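Side-chain contacts in translocator protein BipD (Burkholderia pseudomallei, PDB 3NFT), which is required for invasion of epithelial cells and survival within host cells, and probably regulates secretion of the effectors BipB and BipC by the type III secretion system: residues 29-32 with 33-36; 38-41 with 42-46; 245-248 with 249-252; 51-54 with 55-58. All coordinates share one frame; numbering follows the deposited sequence.

Contact 1 (29-32 with 33-36)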
loop_
_atom_site.group_PDB
_atom_site.type_symbol
_atom_site.label_atom_id
_atom_site.label_comp_id
_atom_site.label_asym_id
_atom_site.label_seq_id
_atom_site.Cartn_x
_atom_site.Cartn_y
_atom_site.Cartn_z
ATOM N N THR A 29 8.861 11.798 -16.265
ATOM C CA THR A 29 10.092 11.465 -16.991
ATOM C C THR A 29 11.334 11.742 -16.144
ATOM O O THR A 29 11.259 12.379 -15.092
ATOM C CB THR A 29 10.214 12.264 -18.306
ATOM O OG1 THR A 29 10.557 13.631 -18.024
ATOM C CG2 THR A 29 8.888 12.210 -19.089
ATOM N N ASP A 30 12.476 11.250 -16.618
ATOM C CA ASP A 30 13.752 11.488 -15.954
ATOM C C ASP A 30 14.101 12.978 -15.896
ATOM O O ASP A 30 14.602 13.451 -14.881
ATOM C CB ASP A 30 14.874 10.697 -16.621
ATOM C CG ASP A 30 14.723 9.180 -16.448
ATOM O OD1 ASP A 30 15.529 8.448 -17.043
ATOM O OD2 ASP A 30 13.820 8.705 -15.725
ATOM N N ASP A 31 13.835 13.714 -16.982
ATOM C CA ASP A 31 14.040 15.163 -16.976
ATOM C C ASP A 31 13.145 15.804 -15.910
ATOM O O ASP A 31 13.577 16.703 -15.192
ATOM C CB ASP A 31 13.757 15.761 -18.369
ATOM C CG ASP A 31 14.327 17.167 -18.539
ATOM O OD1 ASP A 31 13.587 18.050 -19.008
ATOM O OD2 ASP A 31 15.511 17.394 -18.206
ATOM N N ASP A 32 11.908 15.317 -15.794
ATOM C CA ASP A 32 10.998 15.794 -14.752
ATOM C C ASP A 32 11.585 15.549 -13.368
ATOM O O ASP A 32 11.473 16.387 -12.493
ATOM C CB ASP A 32 9.632 15.093 -14.798
ATOM C CG ASP A 32 8.787 15.472 -15.993
ATOM O OD1 ASP A 32 9.086 16.475 -16.668
ATOM O OD2 ASP A 32 7.788 14.755 -16.230
ATOM N N LEU A 33 12.172 14.372 -13.145
ATOM C CA LEU A 33 12.759 14.080 -11.850
ATOM C C LEU A 33 13.880 15.060 -11.526
ATOM O O LEU A 33 13.945 15.599 -10.416
ATOM C CB LEU A 33 13.267 12.627 -11.779
ATOM C CG LEU A 33 12.179 11.564 -11.590
ATOM C CD1 LEU A 33 12.664 10.133 -11.885
ATOM C CD2 LEU A 33 11.664 11.641 -10.166
ATOM N N ARG A 34 14.747 15.324 -12.497
ATOM C CA ARG A 34 15.845 16.255 -12.272
ATOM C C ARG A 34 15.298 17.656 -11.998
ATOM O O ARG A 34 15.824 18.373 -11.147
ATOM C CB ARG A 34 16.835 16.244 -13.441
ATOM C CG ARG A 34 17.523 14.893 -13.663
ATOM C CD ARG A 34 18.683 15.016 -14.649
ATOM N NE ARG A 34 18.216 15.086 -16.033
ATOM C CZ ARG A 34 17.997 14.039 -16.833
ATOM N NH1 ARG A 34 18.194 12.789 -16.418
ATOM N NH2 ARG A 34 17.573 14.249 -18.077
ATOM N N ALA A 35 14.216 18.032 -12.679
ATOM C CA ALA A 35 13.566 19.328 -12.431
ATOM C C ALA A 35 12.874 19.418 -11.074
ATOM O O ALA A 35 12.611 20.519 -10.574
ATOM C CB ALA A 35 12.573 19.648 -13.549
ATOM N N ALA A 36 12.568 18.261 -10.482
ATOM C CA ALA A 36 12.052 18.181 -9.121
ATOM C C ALA A 36 13.181 18.060 -8.092
ATOM O O ALA A 36 12.920 17.913 -6.883
ATOM C CB ALA A 36 11.092 17.014 -8.991
#
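Asp-31 and Arg-34 make the one charged contact between 29-32 and 33-36, and it is a loose one: Asp-31 OD2 lies 3.8 Å from Arg-34 NH2, a long salt bridge that is doubtful besides, since it holds for one of two conformers of Asp-31. The two side chains cross at about a right angle, with the carboxylate and guanidinium planes 55° apart, so the groups do not pair side by side. Arg-34 gets there by folding back at its third torsion (chi3 -78°), which lays one guanidinium face over the backbone of the first turn. Asp-30 O sits beneath the centre of that face, 3.9 Å from its plane. Asp-30 itself sends its carboxylate elsewhere, to a salt bridge with Lys-284 on helix 244-295.

The hydrogen bonds belong to the helix and its start. Leu-33 N donates to Thr-29 O (2.9 Å), and the same i to i+4 step joins Arg-34 to Asp-30, Ala-35 to Asp-31 and Ala-36 to Asp-32. Ahead of them Thr-29, the N-cap, forms a capping box with Asp-32: Asp-32 N gives to Thr-29 OG1 at 3.1 Å, while Thr-29 N returns a bond of 3.1 Å to Asp-32 OD2, reaching it from above the carboxylate plane. Met-28 N also donates to OD2.

Leu-33 lies over the backbone, CG 3.7 Å from Thr-29 O, and its side chain packs on Leu-95 of helix 76-103 and Val-283 of helix 244-295.

Three consecutive aspartates at the N-terminal end should interact favourably with the helix dipole, and Arg-34 probably offsets part of their charge.

Contact 2 (38-41 with 42-46); sequences VDRR and VPEQK
Arg-40 and Glu-44 meet because Arg-40 bends and Glu-44 stays extended: Arg-40 starts with CG wedged between its backbone N and carbonyl carbon (chi1 59°), then turns at chi3 (-82°), while Glu-44 runs straight out beyond CG to meet it. The guanidinium comes side-on, one nitrogen to each oxygen. Arg-40 NE gives a nearly straight bond of 2.8 Å to Glu-44 OE2, and Arg-40 NH2 reaches the syn lone pair of Glu-44 OE1 at 3.0 Å. The flat groups are nevertheless twisted 49° apart.

A second side-on pair stands one residue along, seen with one of two conformers of Asp-39. Arg-41 NE takes the syn lone pair of Asp-39 OD2 at 3.0 Å, and Arg-41 NH2 binds Asp-39 OD1 at 2.9 Å. Asp-39 OD2 also accepts from Arg-41 N, 3.1 Å away and above the carboxylate plane, so in this conformer the oxygen both caps the incoming helix and holds the arginine. Beside it, Val-42 CG2 packs 4.0 Å from Asp-39 OD1, and Val-42 N bonds to Asp-39 O at 3.2 Å. Pro-43, which has no N-H to give, lays its CD against Arg-40 O at 3.3 Å.

This is the entry to helix 41-56. Glu-44 OE2 has a further donor in Asn-276 of helix 244-295, Pro-43 touches Tyr-272 of that helix and His-88 of helix 76-103, and the Asp-39 and Arg-41 side chains touch Arg-34 on helix 30-35.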
loop_
_atom_site.group_PDB
_atom_site.type_symbol
_atom_site.label_atom_id
_atom_site.label_comp_id
_atom_site.label_asym_id
_atom_site.label_seq_id
_atom_site.Cartn_x
_atom_site.Cartn_y
_atom_site.Cartn_z
ATOM N N VAL A 38 15.841 15.800 -8.103
ATOM C CA VAL A 38 16.359 14.443 -7.879
ATOM C C VAL A 38 17.137 13.943 -9.114
ATOM O O VAL A 38 16.585 13.846 -10.197
ATOM C CB VAL A 38 15.193 13.481 -7.543
ATOM C CG1 VAL A 38 15.692 12.039 -7.332
ATOM C CG2 VAL A 38 14.449 13.965 -6.286
ATOM N N ASP A 39 18.422 13.643 -8.933
ATOM C CA ASP A 39 19.272 13.123 -9.994
ATOM C C ASP A 39 20.202 12.080 -9.419
ATOM O O ASP A 39 21.224 12.410 -8.829
ATOM C CB ASP A 39 20.074 14.250 -10.649
ATOM C CG ASP A 39 20.858 13.782 -11.870
ATOM O OD1 ASP A 39 21.433 14.651 -12.558
ATOM O OD2 ASP A 39 20.945 12.565 -12.144
ATOM N N ARG A 40 19.835 10.811 -9.597
ATOM C CA ARG A 40 20.608 9.722 -9.036
ATOM C C ARG A 40 22.010 9.611 -9.579
ATOM O O ARG A 40 22.870 8.987 -8.973
ATOM C CB ARG A 40 19.888 8.386 -9.230
ATOM C CG ARG A 40 19.609 8.023 -10.699
ATOM C CD ARG A 40 18.909 6.689 -10.859
ATOM N NE ARG A 40 19.876 5.621 -10.798
ATOM C CZ ARG A 40 19.859 4.493 -11.506
ATOM N NH1 ARG A 40 18.879 4.209 -12.381
ATOM N NH2 ARG A 40 20.867 3.655 -11.375
ATOM N N ARG A 41 22.240 10.155 -10.778
ATOM C CA ARG A 41 23.558 10.090 -11.376
ATOM C C ARG A 41 24.622 10.799 -10.515
ATOM O O ARG A 41 25.792 10.440 -10.549
ATOM C CB ARG A 41 23.536 10.696 -12.803
ATOM C CG ARG A 41 22.562 9.999 -13.786
ATOM C CD ARG A 41 22.383 10.746 -15.132
ATOM N NE ARG A 41 22.069 12.132 -14.860
ATOM C CZ ARG A 41 22.102 13.096 -15.767
ATOM N NH1 ARG A 41 22.397 12.805 -17.027
ATOM N NH2 ARG A 41 21.848 14.343 -15.409
ATOM N N VAL A 42 24.219 11.818 -9.759
ATOM C CA VAL A 42 25.143 12.572 -8.948
ATOM C C VAL A 42 25.792 11.725 -7.833
ATOM O O VAL A 42 27.014 11.560 -7.837
ATOM C CB VAL A 42 24.477 13.843 -8.392
ATOM C CG1 VAL A 42 25.371 14.573 -7.435
ATOM C CG2 VAL A 42 24.092 14.802 -9.543
ATOM N N PRO A 43 24.989 11.189 -6.880
ATOM C CA PRO A 43 25.660 10.331 -5.901
ATOM C C PRO A 43 26.285 9.088 -6.476
ATOM O O PRO A 43 27.356 8.684 -6.024
ATOM C CB PRO A 43 24.530 9.964 -4.949
ATOM C CG PRO A 43 23.301 10.061 -5.761
ATOM C CD PRO A 43 23.549 11.266 -6.627
ATOM N N GLU A 44 25.691 8.523 -7.532
ATOM C CA GLU A 44 26.243 7.322 -8.110
ATOM C C GLU A 44 27.620 7.586 -8.768
ATOM O O GLU A 44 28.546 6.807 -8.609
ATOM C CB GLU A 44 25.253 6.668 -9.073
ATOM C CG GLU A 44 24.094 6.067 -8.315
ATOM C CD GLU A 44 22.994 5.505 -9.179
ATOM O OE1 GLU A 44 23.281 5.040 -10.323
ATOM O OE2 GLU A 44 21.833 5.543 -8.736
ATOM N N GLN A 45 27.774 8.725 -9.436
ATOM C CA GLN A 45 29.073 9.076 -9.999
ATOM C C GLN A 45 30.107 9.432 -8.929
ATOM O O GLN A 45 31.266 9.079 -9.046
ATOM C CB GLN A 45 29.005 10.178 -11.058
ATOM C CG GLN A 45 30.291 10.989 -11.309
ATOM C CD GLN A 45 30.136 12.299 -11.966
ATOM O OE1 GLN A 45 29.706 13.274 -11.340
ATOM N NE2 GLN A 45 30.571 12.371 -13.221
ATOM N N LYS A 46 29.675 10.091 -7.848
ATOM C CA LYS A 46 30.622 10.420 -6.794
ATOM C C LYS A 46 31.106 9.116 -6.100
ATOM O O LYS A 46 32.290 8.987 -5.772
ATOM C CB LYS A 46 30.002 11.365 -5.779
ATOM C CG LYS A 46 29.597 12.727 -6.340
ATOM C CD LYS A 46 30.716 13.562 -6.778
ATOM C CE LYS A 46 30.197 14.954 -7.206
ATOM N NZ LYS A 46 31.348 15.721 -7.694
#

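Contact 3 (245-248 with 249-252); sequences ARYQ and AWNT
Gln-248 O is gripped twice by Thr-252: OG1 and N of Thr-252 each lie 2.9 Å from Gln-248 O and reach it from opposite faces of the carbonyl plane. A chi1 of -64° sets OG1 beside its own backbone N, pointing back toward the previous turn, where the hydroxyl acts as donor. The preceding carbonyls accept from the N-H four residues on, the shortest bond running from Asn-251 N to Tyr-247 O at 2.8 Å.

Polar ends of the larger side chains find partners elsewhere. Tyr-247 OH bonds to Pro-60 O, Gln-248 NE2 to Asp-61 OD1, Trp-250 NE1 to Ser-234 OG, and Arg-246 NH1 forms a salt bridge with Asp-243.

Between those polar ends the aromatic rings pack. Tyr-247 CE2 touches Trp-250 CZ3 at 3.7 Å; the planes meet obliquely at 49°, with centroids 5.6 Å apart. From the next residue round, Asn-251 ND2 comes within 4.0 Å of Tyr-247 CE1, its amide also inclined to the ring.

All this lies in the first turns of helix 244-295, a predicted coiled coil, just after strand 240-243. Tyr-247 and Trp-250 are buried against Leu-59 and against Met-173 and Ile-175 of strand 172-175, while Trp-242 and Phe-254 add rings around the indole and strand 61-63 borders Tyr-247 and Asn-251.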
loop_
_atom_site.group_PDB
_atom_site.type_symbol
_atom_site.label_atom_id
_atom_site.label_comp_id
_atom_site.label_asym_id
_atom_site.label_seq_id
_atom_site.Cartn_x
_atom_site.Cartn_y
_atom_site.Cartn_z
ATOM N N ALA A 245 61.537 -9.895 -3.788
ATOM C CA ALA A 245 60.587 -10.948 -4.121
ATOM C C ALA A 245 59.657 -11.257 -2.946
ATOM O O ALA A 245 58.456 -11.397 -3.129
ATOM C CB ALA A 245 61.282 -12.198 -4.612
ATOM N N ARG A 246 60.207 -11.337 -1.734
ATOM C CA ARG A 246 59.356 -11.586 -0.559
ATOM C C ARG A 246 58.427 -10.397 -0.278
ATOM O O ARG A 246 57.259 -10.565 0.114
ATOM C CB ARG A 246 60.195 -11.916 0.668
ATOM C CG ARG A 246 60.623 -13.357 0.692
ATOM C CD ARG A 246 61.284 -13.708 2.022
ATOM N NE ARG A 246 61.808 -15.082 2.083
ATOM C CZ ARG A 246 63.016 -15.452 1.663
ATOM N NH1 ARG A 246 63.847 -14.575 1.112
ATOM N NH2 ARG A 246 63.399 -16.723 1.788
ATOM N N TYR A 247 58.909 -9.181 -0.490
ATOM C CA TYR A 247 58.052 -8.020 -0.308
ATOM C C TYR A 247 56.879 -8.087 -1.289
ATOM O O TYR A 247 55.735 -7.836 -0.944
ATOM C CB TYR A 247 58.848 -6.726 -0.501
ATOM C CG TYR A 247 57.943 -5.526 -0.502
ATOM C CD1 TYR A 247 57.492 -4.973 -1.703
ATOM C CD2 TYR A 247 57.481 -4.980 0.690
ATOM C CE1 TYR A 247 56.648 -3.902 -1.703
ATOM C CE2 TYR A 247 56.631 -3.901 0.700
ATOM C CZ TYR A 247 56.196 -3.362 -0.501
ATOM O OH TYR A 247 55.330 -2.269 -0.481
ATOM N N GLN A 248 57.173 -8.442 -2.535
ATOM C CA GLN A 248 56.142 -8.473 -3.554
ATOM C C GLN A 248 55.102 -9.541 -3.266
ATOM O O GLN A 248 53.934 -9.346 -3.537
ATOM C CB GLN A 248 56.766 -8.659 -4.946
ATOM C CG GLN A 248 57.507 -7.395 -5.381
ATOM C CD GLN A 248 58.127 -7.466 -6.779
ATOM O OE1 GLN A 248 58.387 -8.546 -7.313
ATOM N NE2 GLN A 248 58.408 -6.302 -7.353
ATOM N N ALA A 249 55.540 -10.678 -2.708
ATOM C CA ALA A 249 54.601 -11.712 -2.320
ATOM C C ALA A 249 53.647 -11.194 -1.249
ATOM O O ALA A 249 52.435 -11.470 -1.298
ATOM C CB ALA A 249 55.327 -12.939 -1.792
ATOM N N TRP A 250 54.187 -10.480 -0.260
ATOM C CA TRP A 250 53.366 -9.901 0.786
ATOM C C TRP A 250 52.400 -8.849 0.202
ATOM O O TRP A 250 51.212 -8.829 0.497
ATOM C CB TRP A 250 54.232 -9.290 1.910
ATOM C CG TRP A 250 53.364 -8.442 2.789
ATOM C CD1 TRP A 250 52.489 -8.874 3.752
ATOM C CD2 TRP A 250 53.147 -7.024 2.667
ATOM N NE1 TRP A 250 51.808 -7.808 4.278
ATOM C CE2 TRP A 250 52.184 -6.662 3.629
ATOM C CE3 TRP A 250 53.715 -6.031 1.874
ATOM C CZ2 TRP A 250 51.741 -5.347 3.783
ATOM C CZ3 TRP A 250 53.288 -4.728 2.031
ATOM C CH2 TRP A 250 52.310 -4.394 2.967
ATOM N N ASN A 251 52.931 -7.984 -0.655
ATOM C CA ASN A 251 52.147 -6.905 -1.275
ATOM C C ASN A 251 51.002 -7.501 -2.076
ATOM O O ASN A 251 49.889 -7.013 -2.052
ATOM C CB ASN A 251 53.066 -6.067 -2.167
ATOM C CG ASN A 251 52.462 -4.751 -2.610
ATOM O OD1 ASN A 251 51.438 -4.294 -2.085
ATOM N ND2 ASN A 251 53.137 -4.101 -3.554
ATOM N N THR A 252 51.277 -8.603 -2.771
ATOM C CA THR A 252 50.239 -9.257 -3.552
ATOM C C THR A 252 49.123 -9.783 -2.653
ATOM O O THR A 252 47.943 -9.631 -2.957
ATOM C CB THR A 252 50.826 -10.358 -4.438
ATOM O OG1 THR A 252 51.721 -9.746 -5.390
ATOM C CG2 THR A 252 49.729 -11.146 -5.161
#

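Contact 4 (51-54 with 55-58); sequences IDEF and ASLR
Through Ala-55 the i to i+4 bonds hold, with Ala-55 N bonded to Ile-51 O at 2.9 Å, and Ser-56 N still reaches Asp-52 O at 3.0 Å, but the spacing then tightens: Leu-57 N bonds to Phe-54 O at 3.2 Å, three residues back, and has only a weak bond to Glu-53 O. It approaches Phe-54 O from well above the carbonyl plane, and Leu-57 itself is extended (psi 136°).

Ser-56 carries the main side-chain contact, in one of its two conformers. There OG is tucked between its own backbone N and carbonyl carbon (chi1 81°), which swings the hydroxyl back to give a bond of 2.8 Å to Glu-53 O. That carbonyl takes two further bonds, both weak, from Ser-56 N and Leu-57 N. The Glu-53 carboxylate ends near the hydroxyl, OE2 4.2 Å from Ser-56 OG, and OE2 is taken by Arg-71 in a salt bridge and by Asn-74 N.

Apolar groups lie against the backbone. Ala-55 CB packs 3.4 Å from Ile-51 O, and Leu-57 CB sits 3.5 Å from Phe-54 O. The Phe-54 ring leads off to the helical core, where it stacks on Phe-151 and is flanked by Phe-78, Val-154 and Met-158. Its carbonyl also receives Lys-258 NZ, which makes weak bonds to Ala-55 O and Leu-57 O as well.

The shortened i to i+3 step and the extended backbone at Leu-57 are typical of a helix C-terminus: here helix 41-56 runs out, packed on the long helices 121-160 and 244-295.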
loop_
_atom_site.group_PDB
_atom_site.type_symbol
_atom_site.label_atom_id
_atom_site.label_comp_id
_atom_site.label_asym_id
_atom_site.label_seq_id
_atom_site.Cartn_x
_atom_site.Cartn_y
_atom_site.Cartn_z
ATOM N N ILE A 51 35.365 4.844 -5.603
ATOM C CA ILE A 51 35.858 3.522 -5.984
ATOM C C ILE A 51 37.141 3.608 -6.830
ATOM O O ILE A 51 38.117 2.904 -6.583
ATOM C CB ILE A 51 34.789 2.693 -6.704
ATOM C CG1 ILE A 51 33.642 2.382 -5.758
ATOM C CG2 ILE A 51 35.409 1.425 -7.290
ATOM C CD1 ILE A 51 32.396 1.795 -6.406
ATOM N N ASP A 52 37.156 4.512 -7.799
ATOM C CA ASP A 52 38.361 4.703 -8.583
ATOM C C ASP A 52 39.543 5.199 -7.764
ATOM O O ASP A 52 40.673 4.777 -7.986
ATOM C CB ASP A 52 38.140 5.675 -9.738
ATOM C CG ASP A 52 37.257 5.109 -10.858
ATOM O OD1 ASP A 52 36.975 3.893 -10.916
ATOM O OD2 ASP A 52 36.751 5.923 -11.618
ATOM N N GLU A 53 39.275 6.067 -6.779
ATOM C CA GLU A 53 40.337 6.555 -5.909
ATOM C C GLU A 53 40.934 5.415 -5.105
ATOM O O GLU A 53 42.148 5.287 -4.993
ATOM C CB GLU A 53 39.822 7.630 -4.963
ATOM C CG GLU A 53 40.919 8.380 -4.253
ATOM C CD GLU A 53 41.790 9.238 -5.145
ATOM O OE1 GLU A 53 41.318 9.586 -6.265
ATOM O OE2 GLU A 53 42.941 9.558 -4.782
ATOM N N PHE A 54 40.057 4.586 -4.551
ATOM C CA PHE A 54 40.492 3.413 -3.780
ATOM C C PHE A 54 41.308 2.472 -4.646
ATOM O O PHE A 54 42.359 1.951 -4.259
ATOM C CB PHE A 54 39.255 2.726 -3.228
ATOM C CG PHE A 54 39.535 1.623 -2.229
ATOM C CD1 PHE A 54 39.501 1.897 -0.858
ATOM C CD2 PHE A 54 39.768 0.327 -2.649
ATOM C CE1 PHE A 54 39.707 0.893 0.062
ATOM C CE2 PHE A 54 40.004 -0.676 -1.711
ATOM C CZ PHE A 54 39.956 -0.369 -0.344
ATOM N N ALA A 55 40.812 2.216 -5.842
ATOM C CA ALA A 55 41.487 1.322 -6.770
ATOM C C ALA A 55 42.881 1.814 -7.123
ATOM O O ALA A 55 43.807 1.005 -7.336
ATOM C CB ALA A 55 40.648 1.172 -8.068
ATOM N N SER A 56 43.029 3.137 -7.211
ATOM C CA SER A 56 44.294 3.755 -7.603
ATOM C C SER A 56 45.387 3.676 -6.533
ATOM O O SER A 56 46.563 3.861 -6.820
ATOM C CB SER A 56 44.066 5.206 -8.018
ATOM O OG SER A 56 43.982 6.072 -6.914
ATOM N N LEU A 57 44.995 3.445 -5.278
ATOM C CA LEU A 57 45.980 3.363 -4.221
ATOM C C LEU A 57 46.971 2.223 -4.505
ATOM O O LEU A 57 46.561 1.143 -4.941
ATOM C CB LEU A 57 45.271 3.218 -2.871
ATOM C CG LEU A 57 46.131 3.443 -1.642
ATOM C CD1 LEU A 57 45.355 4.119 -0.575
ATOM C CD2 LEU A 57 46.665 2.076 -1.193
ATOM N N ARG A 58 48.256 2.493 -4.304
ATOM C CA ARG A 58 49.308 1.515 -4.489
ATOM C C ARG A 58 50.381 1.673 -3.476
ATOM O O ARG A 58 50.791 2.793 -3.175
ATOM C CB ARG A 58 49.957 1.714 -5.846
ATOM C CG ARG A 58 49.079 1.305 -6.900
ATOM C CD ARG A 58 49.840 1.181 -8.104
ATOM N NE ARG A 58 49.023 0.663 -9.163
ATOM C CZ ARG A 58 49.516 0.464 -10.381
ATOM N NH1 ARG A 58 50.811 0.680 -10.600
ATOM N NH2 ARG A 58 48.740 -0.026 -11.322
#

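How the contacts relate
From the N terminus, contact 1 forms the short helix 30-35, and contact 2 follows after a brief connection, opening helix 41-56. These two touch: Leu-33 O probably accepts a hydrogen bond from Val-38 N. Contact 4 finishes the helix that contact 2 begins, their centres about 20 Å apart. Contact 3 comes much later in the chain, yet its centre is about 19 Å from that of contact 4. All four are local and in series; none nests or crosses, and none closes a long loop. The segments of contacts 1, 2 and 4 all touch helix 244-295, near whose start contact 3 lies.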